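Side-chain contacts in choline/ethanolamine kinase family protein (Mesorhizobium loti, PDB 3DXQ), which probably phosphorylates ethanolamine or a related amino alcohol: residues 248-251 / 252-256; 284-288 / 289-293; 216-219 / 220-224. All coordinates share one frame; numbering follows the deposited sequence.

In the fold
Following the chain, the three contacts come in series, each closed before the next opens, so none nests in or crosses another. Contact 3 (216-224) closes the short loop between helix 206-215 and helix 220-231. Contact 1 (248-256) closes no loop but lies within the long helix 237-263, and contact 2 (284-293) closes the abrupt turn from helix 271-287 into helix 289-300. Contacts 1 and 2 touch, Met286 CG and the Phe291 ring packing on the methyl of Ala248. Contact 3 stays apart, its nearest atoms about 9 Å from contact 1 and about 8 Å from contact 2, yet Asp223 reaches helix 237-263 through a salt bridge to Lys247.

Contact 1 (248-251 / 252-256); sequences AMCD and LLWTL
Thr255 folds back on Asp251, one turn earlier in helix 237-263, and gives two hydrogen bonds to the same carbonyl oxygen. Thr255 OG1 donates to Asp251 O at 2.8 Å from well above the carbonyl plane, while the Thr255 amide reaches that oxygen from the opposite face. The hydroxyl gets there because OG1 sits beside its own backbone N (chi1 -72°), leaning toward the preceding turn. A second i, i+4 pair runs alongside: Cys250 SG stands at the edge of the Trp254 five-membered ring, 5.1 Å from its centroid, a Cys sulfur-aromatic contact in which CD1 is the ring atom touched. Cys250 O, already accepting from the Trp254 amide, lies obliquely to the indole, 3.3 Å from Trp254 CD1. On another flank the selenomethionine Met249 and Leu252 lie side by side, SE 4.1 Å from Leu252 CD2. Beyond this shell, Met249 and Leu252 pack on helix 152-167, and Trp254 meets Trp257 edge-to-face. The Asp251 carboxylate turns to helix 271-287, where OD1 makes salt bridges with Arg278 and Arg281. With a valine in place of Thr255, Asp251 O would probably be left with the amide as its one donor of the present two. The threonine hydroxyl thus spends its hydrogen within its own helix, and the buried Asp251 charge is probably balanced by arginines of the next.

Contact 2 (284-288 / 289-293); sequences ALMET and PEFSR
Phe291 turns back from the start of helix 289-300 to lie against the last turn of helix 271-287, and most of its atoms meet Leu285 or Met286. Its CB comes close to two backbone oxygens, 3.3 Å from Leu285 O and also near Thr288 O. With CG anti to the backbone N (chi1 -171°), the ring is carried alongside the selenomethionine Met286, both side chains pointing the same way. One ring face is covered by Met286 CA, 3.9 Å from the centroid and 22° off the normal, a CH-pi contact. On one side of the ring CD1 touches Leu285 CG at 4.2 Å; on the other CD2 approaches Met286 O. Farther out, Phe291 CE2 lies 3.8 Å from Met286 CG, which CZ also touches, and Met286 CE comes up to CE2 as well. Met286 SE lies obliquely to the Phe291 ring, which makes this a Met-aromatic contact bridging the turn between two consecutive helices. The turn comes at Thr288, whose extended backbone (psi 144°) breaks the helical path just before Pro289. Here Thr288 OG1 donates to Leu285 O at 2.7 Å, slightly tilted from the carbonyl plane, and the Thr288 amide shares that acceptor. Thr288 O in turn receives Phe291 N at 3.1 Å in a bent hydrogen bond, from above its plane. Next to Phe291, Ser292 OG reaches back to donate to Pro289 O. On the inner side, Phe291 packs on Val244 and Ile245 of helix 237-263, while Met286 also reaches Val155 and Val162 of helix 152-167.

Contact 3 (216-219 / 220-224); sequences GKFN and ANQDE
A glutamine, rather than an acid, supplies the return bond of the capping box that Asn219 and Gln222 form at the start of helix 220-231. Asn219, at the N-cap, accepts the Gln222 backbone N-H on OD1, with N and OD1 3.0 Å apart and the N-H coming in nearly along the C=O axis. Its CG lies between the backbone N and the carbonyl carbon (chi1 57°), which swings OD1 over the first turn. In return, Gln222 OE1 takes the Asn219 backbone N-H, with OE1 and N 2.9 Å apart and the donor tilted only moderately from the plane of the side-chain carbonyl. The two side-chain amide groups are steeply inclined to each other, 61° between planes. Gln222 has a second neighbour in Phe218: its side-chain amide lies over one face of the ring, toward the rim, the planes 22° apart, while its CB touches Phe218 CD2 at 3.6 Å. At the ring edge, near its plane, sits Asp223 OD1, also 3.2 Å from Phe218 CB. That carboxylate is held from outside, OD1 by Ser213 of helix 206-215 and OD2 by a salt bridge to Lys247. Phe218 itself meets Phe100 edge-to-face and packs on Leu212, closing the loop over helix 206-215. Because Gln222 ends in an amide, it can accept through OE1 at the helix start and still offer NE2 to Phe100 O in a weak hydrogen bond.

Contact 1 (248-251 / 252-256)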
loop_
_atom_site.group_PDB
_atom_site.type_symbol
_atom_site.label_atom_id
_atom_site.label_comp_id
_atom_site.label_asym_id
_atom_site.label_seq_id
_atom_site.Cartn_x
_atom_site.Cartn_y
_atom_site.Cartn_z
ATOM N N ALA A 248 -3.159 11.620 6.393
ATOM C CA ALA A 248 -4.438 11.704 7.098
ATOM C C ALA A 248 -5.528 10.908 6.381
ATOM O O ALA A 248 -6.223 10.120 7.009
ATOM C CB ALA A 248 -4.877 13.176 7.292
HETATM N N MSE A 249 -5.682 11.111 5.077
HETATM C CA MSE A 249 -6.734 10.427 4.322
HETATM C C MSE A 249 -6.558 8.926 4.268
HETATM O O MSE A 249 -7.536 8.194 4.223
HETATM C CB MSE A 249 -6.813 10.960 2.896
HETATM C CG MSE A 249 -7.352 12.371 2.770
HETATM SE SE MSE A 249 -8.908 12.710 3.932
HETATM C CE MSE A 249 -9.708 14.090 2.903
ATOM N N CYS A 250 -5.307 8.481 4.240
ATOM C CA CYS A 250 -4.978 7.069 4.244
ATOM C C CYS A 250 -5.490 6.402 5.504
ATOM O O CYS A 250 -6.167 5.393 5.458
ATOM C CB CYS A 250 -3.469 6.905 4.151
ATOM S SG CYS A 250 -2.939 5.227 3.895
ATOM N N ASP A 251 -5.181 6.985 6.649
ATOM C CA ASP A 251 -5.715 6.488 7.913
ATOM C C ASP A 251 -7.235 6.497 7.929
ATOM O O ASP A 251 -7.857 5.558 8.428
ATOM C CB ASP A 251 -5.215 7.325 9.093
ATOM C CG ASP A 251 -3.944 6.779 9.727
ATOM O OD1 ASP A 251 -3.670 5.571 9.620
ATOM O OD2 ASP A 251 -3.228 7.569 10.373
ATOM N N LEU A 252 -7.837 7.561 7.415
ATOM C CA LEU A 252 -9.294 7.678 7.424
ATOM C C LEU A 252 -9.947 6.569 6.601
ATOM O O LEU A 252 -10.929 5.964 7.038
ATOM C CB LEU A 252 -9.732 9.038 6.868
ATOM C CG LEU A 252 -11.241 9.289 6.882
ATOM C CD1 LEU A 252 -11.771 9.279 8.286
ATOM C CD2 LEU A 252 -11.546 10.594 6.222
ATOM N N LEU A 253 -9.407 6.336 5.404
ATOM C CA LEU A 253 -9.917 5.306 4.495
ATOM C C LEU A 253 -10.012 3.969 5.202
ATOM O O LEU A 253 -11.084 3.370 5.290
ATOM C CB LEU A 253 -9.009 5.166 3.270
ATOM C CG LEU A 253 -9.417 4.094 2.259
ATOM C CD1 LEU A 253 -10.760 4.492 1.658
ATOM C CD2 LEU A 253 -8.356 3.888 1.179
ATOM N N TRP A 254 -8.875 3.529 5.724
ATOM C CA TRP A 254 -8.785 2.264 6.422
ATOM C C TRP A 254 -9.587 2.272 7.725
ATOM O O TRP A 254 -10.209 1.272 8.071
ATOM C CB TRP A 254 -7.326 1.903 6.657
ATOM C CG TRP A 254 -6.649 1.534 5.379
ATOM C CD1 TRP A 254 -5.691 2.238 4.714
ATOM C CD2 TRP A 254 -6.893 0.360 4.607
ATOM N NE1 TRP A 254 -5.318 1.574 3.573
ATOM C CE2 TRP A 254 -6.042 0.414 3.485
ATOM C CE3 TRP A 254 -7.752 -0.741 4.760
ATOM C CZ2 TRP A 254 -6.019 -0.588 2.522
ATOM C CZ3 TRP A 254 -7.733 -1.735 3.801
ATOM C CH2 TRP A 254 -6.869 -1.652 2.696
ATOM N N THR A 255 -9.591 3.385 8.448
ATOM C CA THR A 255 -10.411 3.460 9.658
ATOM C C THR A 255 -11.855 3.061 9.355
ATOM O O THR A 255 -12.415 2.189 10.024
ATOM C CB THR A 255 -10.414 4.863 10.249
ATOM O OG1 THR A 255 -9.132 5.126 10.830
ATOM C CG2 THR A 255 -11.491 5.000 11.324
ATOM N N LEU A 256 -12.440 3.696 8.339
ATOM C CA LEU A 256 -13.820 3.416 7.923
ATOM C C LEU A 256 -14.014 1.971 7.473
ATOM O O LEU A 256 -15.020 1.348 7.802
ATOM C CB LEU A 256 -14.242 4.364 6.799
ATOM C CG LEU A 256 -14.338 5.849 7.147
ATOM C CD1 LEU A 256 -14.652 6.659 5.906
ATOM C CD2 LEU A 256 -15.383 6.090 8.210
#

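Contact 2 (284-288 / 289-293)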
loop_
_atom_site.group_PDB
_atom_site.type_symbol
_atom_site.label_atom_id
_atom_site.label_comp_id
_atom_site.label_asym_id
_atom_site.label_seq_id
_atom_site.Cartn_x
_atom_site.Cartn_y
_atom_site.Cartn_z
ATOM N N ALA A 284 -5.323 13.026 15.382
ATOM C CA ALA A 284 -4.184 13.725 15.987
ATOM C C ALA A 284 -3.488 14.608 14.970
ATOM O O ALA A 284 -3.247 15.801 15.232
ATOM C CB ALA A 284 -3.193 12.741 16.581
ATOM N N LEU A 285 -3.198 14.022 13.808
ATOM C CA LEU A 285 -2.528 14.726 12.727
ATOM C C LEU A 285 -3.338 15.918 12.251
ATOM O O LEU A 285 -2.797 17.011 12.103
ATOM C CB LEU A 285 -2.274 13.775 11.547
ATOM C CG LEU A 285 -1.473 14.336 10.379
ATOM C CD1 LEU A 285 -0.153 14.921 10.870
ATOM C CD2 LEU A 285 -1.255 13.262 9.350
HETATM N N MSE A 286 -4.632 15.709 12.024
HETATM C CA MSE A 286 -5.485 16.778 11.508
HETATM C C MSE A 286 -5.625 17.942 12.490
HETATM O O MSE A 286 -5.874 19.073 12.090
HETATM C CB MSE A 286 -6.854 16.228 11.092
HETATM C CG MSE A 286 -6.766 15.262 9.919
HETATM SE SE MSE A 286 -8.486 14.652 9.284
HETATM C CE MSE A 286 -9.008 16.149 8.096
ATOM N N GLU A 287 -5.419 17.677 13.767
ATOM C CA GLU A 287 -5.569 18.713 14.769
ATOM C C GLU A 287 -4.320 19.550 15.023
ATOM O O GLU A 287 -4.396 20.589 15.677
ATOM C CB GLU A 287 -6.053 18.099 16.066
ATOM C CG GLU A 287 -7.504 17.720 16.007
ATOM C CD GLU A 287 -7.952 16.999 17.254
ATOM O OE1 GLU A 287 -7.088 16.644 18.089
ATOM O OE2 GLU A 287 -9.171 16.794 17.397
ATOM N N THR A 288 -3.175 19.106 14.531
ATOM C CA THR A 288 -1.953 19.871 14.715
ATOM C C THR A 288 -2.072 21.182 13.920
ATOM O O THR A 288 -2.688 21.215 12.844
ATOM C CB THR A 288 -0.712 19.068 14.267
ATOM O OG1 THR A 288 -0.853 18.677 12.894
ATOM C CG2 THR A 288 -0.552 17.830 15.104
ATOM N N PRO A 289 -1.515 22.279 14.453
ATOM C CA PRO A 289 -1.588 23.525 13.682
ATOM C C PRO A 289 -0.768 23.439 12.401
ATOM O O PRO A 289 -1.027 24.177 11.461
ATOM C CB PRO A 289 -1.029 24.581 14.641
ATOM C CG PRO A 289 -0.238 23.821 15.658
ATOM C CD PRO A 289 -0.828 22.450 15.747
ATOM N N GLU A 290 0.201 22.527 12.362
ATOM C CA GLU A 290 0.981 22.276 11.155
ATOM C C GLU A 290 0.068 21.868 9.998
ATOM O O GLU A 290 0.259 22.296 8.866
ATOM C CB GLU A 290 2.007 21.161 11.389
ATOM C CG GLU A 290 3.249 21.549 12.167
ATOM C CD GLU A 290 3.053 21.624 13.673
ATOM O OE1 GLU A 290 1.897 21.649 14.166
ATOM O OE2 GLU A 290 4.086 21.676 14.369
ATOM N N PHE A 291 -0.926 21.040 10.298
ATOM C CA PHE A 291 -1.797 20.466 9.275
ATOM C C PHE A 291 -2.541 21.520 8.470
ATOM O O PHE A 291 -2.630 21.397 7.252
ATOM C CB PHE A 291 -2.786 19.486 9.918
ATOM C CG PHE A 291 -3.579 18.689 8.931
ATOM C CD1 PHE A 291 -2.983 17.634 8.237
ATOM C CD2 PHE A 291 -4.917 18.969 8.701
ATOM C CE1 PHE A 291 -3.700 16.884 7.309
ATOM C CE2 PHE A 291 -5.645 18.221 7.782
ATOM C CZ PHE A 291 -5.030 17.175 7.081
ATOM N N SER A 292 -3.082 22.541 9.135
ATOM C CA SER A 292 -3.785 23.604 8.423
ATOM C C SER A 292 -2.822 24.353 7.505
ATOM O O SER A 292 -3.212 24.776 6.420
ATOM C CB SER A 292 -4.471 24.557 9.387
ATOM O OG SER A 292 -3.526 25.147 10.253
ATOM N N ARG A 293 -1.568 24.501 7.928
ATOM C CA ARG A 293 -0.527 25.091 7.057
ATOM C C ARG A 293 -0.261 24.241 5.826
ATOM O O ARG A 293 -0.128 24.765 4.716
ATOM C CB ARG A 293 0.792 25.293 7.807
ATOM C CG ARG A 293 1.144 26.737 8.104
ATOM C CD ARG A 293 2.351 26.798 9.030
ATOM N NE ARG A 293 1.969 26.714 10.449
ATOM C CZ ARG A 293 2.644 26.057 11.395
ATOM N NH1 ARG A 293 3.735 25.350 11.101
ATOM N NH2 ARG A 293 2.198 26.072 12.648
#

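Contact 3 (216-219 / 220-224)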
loop_
_atom_site.group_PDB
_atom_site.type_symbol
_atom_site.label_atom_id
_atom_site.label_comp_id
_atom_site.label_asym_id
_atom_site.label_seq_id
_atom_site.Cartn_x
_atom_site.Cartn_y
_atom_site.Cartn_z
ATOM N N GLY A 216 4.638 2.929 7.812
ATOM C CA GLY A 216 5.963 2.718 8.429
ATOM C C GLY A 216 6.235 3.486 9.711
ATOM O O GLY A 216 7.325 3.375 10.278
ATOM N N LYS A 217 5.250 4.267 10.156
ATOM C CA LYS A 217 5.401 5.133 11.328
ATOM C C LYS A 217 6.655 5.976 11.157
ATOM O O LYS A 217 7.498 6.043 12.044
ATOM C CB LYS A 217 5.477 4.317 12.621
ATOM C CG LYS A 217 4.429 3.218 12.742
ATOM C CD LYS A 217 4.270 2.724 14.181
ATOM C CE LYS A 217 3.372 1.485 14.248
ATOM N NZ LYS A 217 2.985 1.101 15.645
ATOM N N PHE A 218 6.770 6.608 9.994
ATOM C CA PHE A 218 7.944 7.401 9.656
ATOM C C PHE A 218 7.988 8.668 10.444
ATOM O O PHE A 218 6.978 9.336 10.583
ATOM C CB PHE A 218 7.923 7.784 8.179
ATOM C CG PHE A 218 8.470 6.741 7.268
ATOM C CD1 PHE A 218 8.413 5.393 7.597
ATOM C CD2 PHE A 218 8.975 7.109 6.023
ATOM C CE1 PHE A 218 8.920 4.436 6.734
ATOM C CE2 PHE A 218 9.474 6.153 5.148
ATOM C CZ PHE A 218 9.449 4.819 5.498
ATOM N N ASN A 219 9.153 9.014 10.955
ATOM C CA ASN A 219 9.285 10.297 11.653
ATOM C C ASN A 219 9.640 11.347 10.597
ATOM O O ASN A 219 9.851 11.012 9.440
ATOM C CB ASN A 219 10.315 10.233 12.796
ATOM C CG ASN A 219 11.680 9.807 12.325
ATOM O OD1 ASN A 219 12.067 10.037 11.168
ATOM N ND2 ASN A 219 12.413 9.164 13.201
ATOM N N ALA A 220 9.692 12.610 11.019
ATOM C CA ALA A 220 9.994 13.732 10.129
ATOM C C ALA A 220 11.228 13.485 9.278
ATOM O O ALA A 220 11.231 13.791 8.087
ATOM C CB ALA A 220 10.176 14.996 10.930
ATOM N N ASN A 221 12.274 12.956 9.900
ATOM C CA ASN A 221 13.541 12.703 9.222
ATOM C C ASN A 221 13.408 11.700 8.083
ATOM O O ASN A 221 13.931 11.915 7.008
ATOM C CB ASN A 221 14.587 12.216 10.231
ATOM C CG ASN A 221 14.953 13.283 11.213
ATOM O OD1 ASN A 221 14.947 13.067 12.433
ATOM N ND2 ASN A 221 15.228 14.474 10.697
ATOM N N GLN A 222 12.687 10.614 8.341
ATOM C CA GLN A 222 12.473 9.584 7.354
ATOM C C GLN A 222 11.692 10.134 6.167
ATOM O O GLN A 222 12.007 9.824 4.995
ATOM C CB GLN A 222 11.742 8.399 7.986
ATOM C CG GLN A 222 12.609 7.590 8.945
ATOM C CD GLN A 222 11.844 6.498 9.643
ATOM O OE1 GLN A 222 10.994 6.763 10.510
ATOM N NE2 GLN A 222 12.182 5.264 9.329
ATOM N N ASP A 223 10.686 10.956 6.470
ATOM C CA ASP A 223 9.905 11.618 5.428
ATOM C C ASP A 223 10.778 12.489 4.540
ATOM O O ASP A 223 10.612 12.466 3.323
ATOM C CB ASP A 223 8.776 12.452 6.028
ATOM C CG ASP A 223 7.616 11.608 6.505
ATOM O OD1 ASP A 223 7.610 10.380 6.282
ATOM O OD2 ASP A 223 6.693 12.184 7.095
ATOM N N GLU A 224 11.706 13.248 5.118
ATOM C CA GLU A 224 12.612 14.059 4.305
ATOM C C GLU A 224 13.474 13.155 3.440
ATOM O O GLU A 224 13.658 13.395 2.268
ATOM C CB GLU A 224 13.536 14.929 5.166
ATOM C CG GLU A 224 12.818 16.024 5.937
ATOM C CD GLU A 224 11.892 16.852 5.040
ATOM O OE1 GLU A 224 12.371 17.385 3.997
ATOM O OE2 GLU A 224 10.683 16.943 5.384
#